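Local coordinates for putative periplasmic protein (Bacteroides eggerthii, PDB 4HBR) that is of unknown function, probably periplasmic, and folds as an eight-stranded antiparallel meander accompanied by helices, at residues Val89-Trp94 with Ala136-Leu140. Sequence-based numbering, arbitrary orientation.
Sequences VQFPEW and ASTFL
Phe139, near the very end of the chain, lays its ring against Val89, and this pair is the closely packed side of the contact. Val89 CG1 sits over the middle of one face of the Phe139 ring, 4.1 Å from its centroid and only 7° off the normal, a CH-pi contact. The other methyl, Val89 CG2, reaches the ring atom Phe139 CZ at 3.9 Å. With CG1 anti to the backbone N (chi1 -173°), the beta-branched valine presents both methyls to the ring from a buried strand position. Thr138 CG2 lies over the centre of the opposite face, so the phenyl is held between two aliphatic methyls. The Phe91 side chain crosses that of Phe139 at about a right angle, and its ring edge meets Phe139 CB, 4.0 Å from Phe91 CE1. A large flat phenyl suits this place, since its edge can reach across from the loop while Trp94, a neighbour in the same loop, lays CE3 3.5 Å above the Phe91 ring plane, offset toward its rim.

The fold is an eight-strand antiparallel meander, with a helix leading into each run of four strands; Val89 lies near the end of strand 82-90, between strands 52-58 and 97-104, and the short helix 136-139 packs on it. Met54 and Ile97, from those two strands, also touch the Phe139 side chain.

Toward the chain terminus the packing thins into exposed surface. Leu140 turns its CD2 methyl to the indole, 4.0 Å from Trp94 CZ3, an oblique apolar approach; the same CZ3 lies 3.8 Å from the carbonyl Phe139 O. Leucine fits this margin because its branched delta end reaches Trp94. Leu140 N still bonds to Ala136 O at 2.7 Å, tying the last residue to the helix.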
# COMPACT_ATOMS: atom_id res chain seq x y z
N VAL A 89 0.76 3.43 3.60
CA VAL A 89 0.02 2.36 4.26
C VAL A 89 -0.42 2.85 5.60
O VAL A 89 0.40 3.30 6.40
CB VAL A 89 0.85 1.04 4.37
CG1 VAL A 89 -0.01 -0.10 4.92
CG2 VAL A 89 1.47 0.65 3.03
N GLN A 90 -1.74 2.76 5.86
CA GLN A 90 -2.30 3.25 7.12
C GLN A 90 -3.10 2.20 7.83
O GLN A 90 -3.61 1.26 7.21
CB GLN A 90 -3.16 4.49 6.92
CG GLN A 90 -2.39 5.69 6.42
CD GLN A 90 -3.34 6.83 6.25
OE1 GLN A 90 -3.65 7.56 7.20
NE2 GLN A 90 -3.96 6.89 5.09
N PHE A 91 -3.27 2.41 9.14
CA PHE A 91 -3.95 1.49 10.03
C PHE A 91 -4.78 2.22 11.07
O PHE A 91 -4.44 3.37 11.38
CB PHE A 91 -2.89 0.66 10.76
CG PHE A 91 -1.85 0.01 9.88
CD1 PHE A 91 -2.12 -1.21 9.25
CD2 PHE A 91 -0.60 0.61 9.70
CE1 PHE A 91 -1.14 -1.83 8.46
CE2 PHE A 91 0.37 -0.02 8.93
CZ PHE A 91 0.10 -1.24 8.32
N PRO A 92 -5.82 1.59 11.65
CA PRO A 92 -6.61 2.31 12.66
C PRO A 92 -5.81 2.71 13.92
O PRO A 92 -5.98 3.82 14.42
CB PRO A 92 -7.77 1.35 13.00
CG PRO A 92 -7.42 0.04 12.42
CD PRO A 92 -6.38 0.24 11.36
N GLU A 93 -4.92 1.85 14.39
CA GLU A 93 -4.18 2.08 15.64
C GLU A 93 -2.68 2.23 15.52
O GLU A 93 -2.06 2.65 16.50
CB GLU A 93 -4.42 0.89 16.60
CG GLU A 93 -5.88 0.69 16.97
CD GLU A 93 -6.21 -0.51 17.81
OE1 GLU A 93 -5.28 -1.14 18.36
OE2 GLU A 93 -7.42 -0.79 17.97
N TRP A 94 -2.07 1.71 14.44
CA TRP A 94 -0.61 1.68 14.25
C TRP A 94 -0.15 2.89 13.39
O TRP A 94 -0.94 3.54 12.71
CB TRP A 94 -0.15 0.31 13.64
CG TRP A 94 -0.83 -0.90 14.26
CD1 TRP A 94 -1.19 -1.06 15.57
CD2 TRP A 94 -1.24 -2.11 13.59
NE1 TRP A 94 -1.87 -2.25 15.74
CE2 TRP A 94 -1.89 -2.93 14.55
CE3 TRP A 94 -1.08 -2.62 12.27
CZ2 TRP A 94 -2.43 -4.19 14.22
CZ3 TRP A 94 -1.60 -3.88 11.95
CH2 TRP A 94 -2.29 -4.63 12.90
N ALA A 136 -2.31 -8.48 2.87
CA ALA A 136 -2.50 -8.83 4.29
C ALA A 136 -1.31 -9.62 4.86
O ALA A 136 -0.94 -9.36 6.00
CB ALA A 136 -3.79 -9.63 4.45
N SER A 137 -0.70 -10.52 4.09
CA SER A 137 0.42 -11.33 4.60
C SER A 137 1.69 -10.48 4.93
O SER A 137 2.47 -10.89 5.77
CB SER A 137 0.77 -12.45 3.63
OG SER A 137 1.38 -11.93 2.46
N THR A 138 1.86 -9.29 4.33
CA THR A 138 2.99 -8.41 4.62
C THR A 138 2.72 -7.52 5.85
O THR A 138 3.65 -7.20 6.59
CB THR A 138 3.28 -7.53 3.37
OG1 THR A 138 3.65 -8.37 2.29
CG2 THR A 138 4.39 -6.49 3.59
N PHE A 139 1.46 -7.09 6.05
CA PHE A 139 1.15 -6.11 7.10
C PHE A 139 0.20 -6.56 8.20
O PHE A 139 0.21 -5.94 9.26
CB PHE A 139 0.55 -4.86 6.45
CG PHE A 139 1.43 -4.17 5.43
CD1 PHE A 139 2.47 -3.34 5.84
CD2 PHE A 139 1.20 -4.33 4.06
CE1 PHE A 139 3.28 -2.69 4.89
CE2 PHE A 139 1.99 -3.67 3.12
CZ PHE A 139 3.03 -2.86 3.54
N LEU A 140 -0.65 -7.58 7.95
CA LEU A 140 -1.71 -8.00 8.89
C LEU A 140 -1.56 -9.45 9.39
O LEU A 140 -0.44 -10.03 9.28
CB LEU A 140 -3.11 -7.82 8.23
CG LEU A 140 -3.47 -6.41 7.76
CD1 LEU A 140 -4.67 -6.46 6.80
CD2 LEU A 140 -3.71 -5.49 8.93
OXT LEU A 140 -2.55 -10.00 9.92